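4-hydroxythreonine-4-phosphate dehydrogenase (Legionella pneumophila subsp. pneumophila, PDB 6XMY) probably catalyses the NAD-dependent oxidation of 4-(phosphooxy)-L-threonine, the fourth step of the pathway that makes pyridoxine 5'-phosphate. Local coordinates at residues Asn10-Ser15 and Leu35-Leu40; Ala29-Asp34 and Gly73-Trp78. All blocks are in the same frame, centred on the assembly; numbering follows the deposited sequence.

Contact 1: Asn10-Ser15 and Leu35-Leu40; sequences NPLLIS and LPVVIL
Leu13 holds CG anti to the backbone N (chi1 -167°), whereas Leu40 holds CG roughly anti to the carbonyl carbon (chi1 -80°), and these two settings bring the leucine ends together. They meet at an oblique angle, with Leu13 CD2 3.6 Å from Leu40 CD1. Leu13 CD1 also lies 4.0 Å from Val38 CG1. Beside them, Val38 lies alongside Pro11 and points the same way, its CG2 3.8 Å from Pro11 CB. The other sheet face carries Leu12, Ile14, Val37 and Ile39. Here Ile14 CG1 reaches two side chains of the adjacent strand, 3.8 Å from Val37 CB and 3.7 Å from Ile39 CD1, crossing both at a slant. Helix 96-111 covers the leucine face through Leu109 and Leu105. Helix 314-328 packs on the Leu12 and Val37 face through Val320.

Four backbone hydrogen bonds join the segments. Leu12 N binds Pro36 O, and Val38 N binds Leu12 O. Ile14 N then binds Val38 O, and Leu40 N binds Ile14 O at 2.8 Å. Pro36 centres an inverse gamma turn just before its strand. On its far edge, strand 12-15 bonds to strand 117-120 through Leu13 and Ser15. The pairing of neighbouring parallel strands, with helix 23-29 linking them in sequence, is that of a beta-alpha-beta unit.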
loop_
_atom_site.group_PDB
_atom_site.type_symbol
_atom_site.label_atom_id
_atom_site.label_comp_id
_atom_site.label_asym_id
_atom_site.label_seq_id
_atom_site.Cartn_x
_atom_site.Cartn_y
_atom_site.Cartn_z
ATOM N N ASN A 10 13.348 13.681 -9.074
ATOM C CA ASN A 10 14.124 12.587 -8.499
ATOM C C ASN A 10 13.348 11.286 -8.677
ATOM O O ASN A 10 12.119 11.274 -8.535
ATOM C CB ASN A 10 14.388 12.814 -7.008
ATOM C CG ASN A 10 15.671 13.584 -6.746
ATOM O OD1 ASN A 10 16.468 13.223 -5.878
ATOM N ND2 ASN A 10 15.879 14.638 -7.507
ATOM N N PRO A 11 14.019 10.181 -8.990
ATOM C CA PRO A 11 13.290 8.969 -9.377
ATOM C C PRO A 11 12.476 8.388 -8.236
ATOM O O PRO A 11 12.693 8.666 -7.055
ATOM C CB PRO A 11 14.397 7.992 -9.801
ATOM C CG PRO A 11 15.600 8.848 -10.058
ATOM C CD PRO A 11 15.475 10.011 -9.105
ATOM N N LEU A 12 11.518 7.555 -8.629
ATOM C CA LEU A 12 10.742 6.755 -7.694
ATOM C C LEU A 12 11.530 5.492 -7.379
ATOM O O LEU A 12 12.116 4.873 -8.272
ATOM C CB LEU A 12 9.414 6.360 -8.346
ATOM C CG LEU A 12 8.614 7.516 -8.964
ATOM C CD1 LEU A 12 7.514 7.007 -9.903
ATOM C CD2 LEU A 12 8.020 8.369 -7.871
ATOM N N LEU A 13 11.555 5.112 -6.106
ATOM C CA LEU A 13 12.277 3.916 -5.680
ATOM C C LEU A 13 11.285 2.777 -5.491
ATOM O O LEU A 13 10.286 2.939 -4.786
ATOM C CB LEU A 13 13.009 4.199 -4.368
ATOM C CG LEU A 13 14.056 3.197 -3.902
ATOM C CD1 LEU A 13 15.163 3.059 -4.944
ATOM C CD2 LEU A 13 14.621 3.641 -2.549
ATOM N N ILE A 14 11.549 1.635 -6.127
ATOM C CA ILE A 14 10.632 0.496 -6.097
ATOM C C ILE A 14 11.290 -0.624 -5.310
ATOM O O ILE A 14 12.324 -1.156 -5.733
ATOM C CB ILE A 14 10.281 -0.002 -7.510
ATOM C CG1 ILE A 14 10.062 1.157 -8.484
ATOM C CG2 ILE A 14 9.076 -0.970 -7.464
ATOM C CD1 ILE A 14 8.964 2.105 -8.118
ATOM N N SER A 15 10.708 -0.993 -4.170
ATOM C CA SER A 15 11.147 -2.216 -3.503
ATOM C C SER A 15 10.611 -3.423 -4.256
ATOM O O SER A 15 9.395 -3.576 -4.406
ATOM C CB SER A 15 10.664 -2.266 -2.062
ATOM O OG SER A 15 10.761 -3.599 -1.593
ATOM N N LEU A 35 8.520 5.334 -17.085
ATOM C CA LEU A 35 8.271 5.777 -15.725
ATOM C C LEU A 35 9.605 5.884 -14.996
ATOM O O LEU A 35 10.452 4.994 -15.123
ATOM C CB LEU A 35 7.338 4.799 -15.012
ATOM C CG LEU A 35 5.903 4.751 -15.552
ATOM C CD1 LEU A 35 5.180 3.504 -15.068
ATOM C CD2 LEU A 35 5.126 5.993 -15.153
ATOM N N PRO A 36 9.840 6.948 -14.260
ATOM C CA PRO A 36 11.195 7.198 -13.730
ATOM C C PRO A 36 11.440 6.420 -12.444
ATOM O O PRO A 36 11.275 6.907 -11.322
ATOM C CB PRO A 36 11.176 8.704 -13.479
ATOM C CG PRO A 36 9.746 8.990 -13.143
ATOM C CD PRO A 36 8.929 8.080 -14.008
ATOM N N VAL A 37 11.836 5.161 -12.613
ATOM C CA VAL A 37 11.920 4.228 -11.500
ATOM C C VAL A 37 13.339 3.707 -11.343
ATOM O O VAL A 37 14.103 3.593 -12.309
ATOM C CB VAL A 37 10.925 3.058 -11.655
ATOM C CG1 VAL A 37 9.501 3.586 -11.724
ATOM C CG2 VAL A 37 11.267 2.216 -12.889
ATOM N N VAL A 38 13.682 3.393 -10.097
ATOM C CA VAL A 38 14.914 2.700 -9.743
ATOM C C VAL A 38 14.507 1.533 -8.857
ATOM O O VAL A 38 13.753 1.721 -7.898
ATOM C CB VAL A 38 15.881 3.636 -8.994
ATOM C CG1 VAL A 38 17.070 2.847 -8.426
ATOM C CG2 VAL A 38 16.367 4.760 -9.933
ATOM N N ILE A 39 14.973 0.329 -9.191
ATOM C CA ILE A 39 14.540 -0.894 -8.519
ATOM C C ILE A 39 15.524 -1.249 -7.419
ATOM O O ILE A 39 16.719 -1.409 -7.686
ATOM C CB ILE A 39 14.432 -2.068 -9.506
ATOM C CG1 ILE A 39 13.643 -1.672 -10.762
ATOM C CG2 ILE A 39 13.853 -3.291 -8.811
ATOM C CD1 ILE A 39 12.266 -1.095 -10.483
ATOM N N LEU A 40 15.025 -1.427 -6.202
ATOM C CA LEU A 40 15.802 -1.991 -5.108
ATOM C C LEU A 40 15.665 -3.503 -5.155
ATOM O O LEU A 40 14.561 -4.025 -4.987
ATOM C CB LEU A 40 15.243 -1.530 -3.770
ATOM C CG LEU A 40 15.590 -0.166 -3.238
ATOM C CD1 LEU A 40 14.739 0.042 -2.002
ATOM C CD2 LEU A 40 17.101 -0.064 -2.914
#

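Contact 2: Ala29-Asp34 and Gly73-Trp78; sequences ALAETD and GYLTVW
Leu75 lays its CD1 methyl against the backbone of Ala31, 4.0 Å from Ala31 CA. Its CG is anti to the backbone N (chi1 -164°), a setting that lets its CD1 reach the turn at Ala31. Closer to the main chain, Leu75 CB faces the methyl of Ala31, with 4.2 Å between Leu75 CB and Ala31 CB. Leu30 adds a looser contact, its CB 4.5 Å from Leu75 CD1. Ile57 touches both Ala31 and Leu75.

A single hydrogen bond joins the two backbones. Gly73 N donates to Ala31 O at 2.8 Å, with an angle of 149° at the hydrogen. The donor lies 33° from the carbonyl plane. The carboxylate of Glu32 comes back beside the glycine because its chain bends at chi2, and OE2 stops 3.9 Å from Gly73 CA. Within the turn, Leu30 O accepts from both Thr33 N and Thr33 OG1.

Ala31 O and Tyr74 O approach to 3.5 Å, although both are acceptors. Lys70 NZ bonds to each of them and also to Thr33 O. Its positive charge would probably offset the repulsion between the two carbonyls, so the contact combines apolar packing with a polar junction centred on this lysine.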
loop_
_atom_site.group_PDB
_atom_site.type_symbol
_atom_site.label_atom_id
_atom_site.label_comp_id
_atom_site.label_asym_id
_atom_site.label_seq_id
_atom_site.Cartn_x
_atom_site.Cartn_y
_atom_site.Cartn_z
ATOM N N ALA A 29 8.551 -5.627 -15.539
ATOM C CA ALA A 29 7.539 -5.046 -16.417
ATOM C C ALA A 29 7.696 -3.539 -16.574
ATOM O O ALA A 29 7.244 -2.980 -17.581
ATOM C CB ALA A 29 6.136 -5.376 -15.901
ATOM N N LEU A 30 8.325 -2.870 -15.610
ATOM C CA LEU A 30 8.546 -1.436 -15.728
ATOM C C LEU A 30 9.628 -1.097 -16.742
ATOM O O LEU A 30 9.752 0.075 -17.118
ATOM C CB LEU A 30 8.901 -0.860 -14.352
ATOM C CG LEU A 30 7.814 -1.086 -13.293
ATOM C CD1 LEU A 30 8.257 -0.641 -11.907
ATOM C CD2 LEU A 30 6.497 -0.402 -13.682
ATOM N N ALA A 31 10.409 -2.086 -17.191
ATOM C CA ALA A 31 11.521 -1.802 -18.093
ATOM C C ALA A 31 11.038 -1.224 -19.410
ATOM O O ALA A 31 11.746 -0.430 -20.039
ATOM C CB ALA A 31 12.344 -3.066 -18.345
ATOM N N GLU A 32 9.836 -1.586 -19.833
ATOM C CA GLU A 32 9.342 -1.129 -21.119
ATOM C C GLU A 32 8.660 0.229 -21.063
ATOM O O GLU A 32 8.298 0.770 -22.116
ATOM C CB GLU A 32 8.431 -2.195 -21.730
ATOM C CG GLU A 32 9.221 -3.425 -22.120
ATOM C CD GLU A 32 10.359 -3.080 -23.068
ATOM O OE1 GLU A 32 10.224 -2.113 -23.850
ATOM O OE2 GLU A 32 11.397 -3.765 -23.027
ATOM N N THR A 33 8.501 0.798 -19.876
ATOM C CA THR A 33 7.880 2.099 -19.706
ATOM C C THR A 33 8.944 3.191 -19.682
ATOM O O THR A 33 10.148 2.928 -19.675
ATOM C CB THR A 33 7.097 2.144 -18.395
ATOM O OG1 THR A 33 8.012 2.252 -17.292
ATOM C CG2 THR A 33 6.251 0.886 -18.227
ATOM N N ASP A 34 8.477 4.440 -19.657
ATOM C CA ASP A 34 9.324 5.591 -19.371
ATOM C C ASP A 34 9.048 6.154 -17.982
ATOM O O ASP A 34 9.304 7.336 -17.727
ATOM C CB ASP A 34 9.193 6.662 -20.457
ATOM C CG ASP A 34 7.818 7.280 -20.502
ATOM O OD1 ASP A 34 7.663 8.347 -21.139
ATOM O OD2 ASP A 34 6.893 6.717 -19.883
ATOM N N GLY A 73 13.283 -0.080 -22.395
ATOM C CA GLY A 73 14.246 -1.136 -22.623
ATOM C C GLY A 73 15.375 -1.192 -21.620
ATOM O O GLY A 73 16.153 -2.161 -21.634
ATOM N N TYR A 74 15.491 -0.195 -20.751
ATOM C CA TYR A 74 16.483 -0.181 -19.692
ATOM C C TYR A 74 15.790 -0.272 -18.344
ATOM O O TYR A 74 14.631 0.133 -18.185
ATOM C CB TYR A 74 17.329 1.094 -19.747
ATOM C CG TYR A 74 18.191 1.149 -20.980
ATOM C CD1 TYR A 74 17.668 1.571 -22.199
ATOM C CD2 TYR A 74 19.525 0.761 -20.934
ATOM C CE1 TYR A 74 18.454 1.616 -23.331
ATOM C CE2 TYR A 74 20.313 0.802 -22.065
ATOM C CZ TYR A 74 19.776 1.230 -23.252
ATOM O OH TYR A 74 20.568 1.270 -24.369
ATOM N N LEU A 75 16.494 -0.842 -17.380
ATOM C CA LEU A 75 16.010 -0.864 -16.012
ATOM C C LEU A 75 17.185 -0.531 -15.111
ATOM O O LEU A 75 18.237 -1.179 -15.190
ATOM C CB LEU A 75 15.434 -2.236 -15.660
ATOM C CG LEU A 75 14.573 -2.229 -14.399
ATOM C CD1 LEU A 75 13.348 -1.341 -14.552
ATOM C CD2 LEU A 75 14.168 -3.656 -14.120
ATOM N N THR A 76 17.011 0.483 -14.275
ATOM C CA THR A 76 18.051 0.920 -13.359
ATOM C C THR A 76 17.813 0.292 -11.995
ATOM O O THR A 76 16.684 0.314 -11.485
ATOM C CB THR A 76 18.068 2.446 -13.270
ATOM O OG1 THR A 76 18.442 2.979 -14.551
ATOM C CG2 THR A 76 19.070 2.921 -12.210
ATOM N N VAL A 77 18.871 -0.284 -11.423
ATOM C CA VAL A 77 18.790 -1.076 -10.206
ATOM C C VAL A 77 19.760 -0.519 -9.181
ATOM O O VAL A 77 20.913 -0.207 -9.513
ATOM C CB VAL A 77 19.121 -2.559 -10.502
ATOM C CG1 VAL A 77 19.052 -3.406 -9.226
ATOM C CG2 VAL A 77 18.215 -3.119 -11.605
ATOM N N TRP A 78 19.297 -0.412 -7.926
ATOM C CA TRP A 78 20.132 -0.220 -6.747
ATOM C C TRP A 78 20.363 -1.611 -6.165
ATOM O O TRP A 78 19.480 -2.154 -5.493
ATOM C CB TRP A 78 19.431 0.684 -5.722
ATOM C CG TRP A 78 20.263 0.974 -4.489
ATOM C CD1 TRP A 78 20.778 0.063 -3.610
ATOM C CD2 TRP A 78 20.673 2.263 -4.002
ATOM N NE1 TRP A 78 21.483 0.695 -2.618
ATOM C CE2 TRP A 78 21.441 2.045 -2.836
ATOM C CE3 TRP A 78 20.475 3.581 -4.443
ATOM C CZ2 TRP A 78 22.004 3.094 -2.101
ATOM C CZ3 TRP A 78 21.041 4.631 -3.708
ATOM C CH2 TRP A 78 21.791 4.376 -2.547
#

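The two contacts meet through neighbouring parallel strands, 37-41 and 74-79, and their centres are 9 Å apart. Ile39 makes the join: its N lies 2.9 Å from Thr76 O and its O lies 2.8 Å from Trp78 N, both probable hydrogen bonds. Leu40 CD2 packs on Trp78 CG at 3.7 Å. The segments alternate along the chain, and 29-34 leads directly into 35-40. Contact 1 reaches nearer the cofactor, with the Ser15 side chain about 9 Å from bound NAD and about 5 Å from the side chain of Val123, an NAD-binding residue. In contact 2, the Leu30 side chain is about 12 Å from NAD.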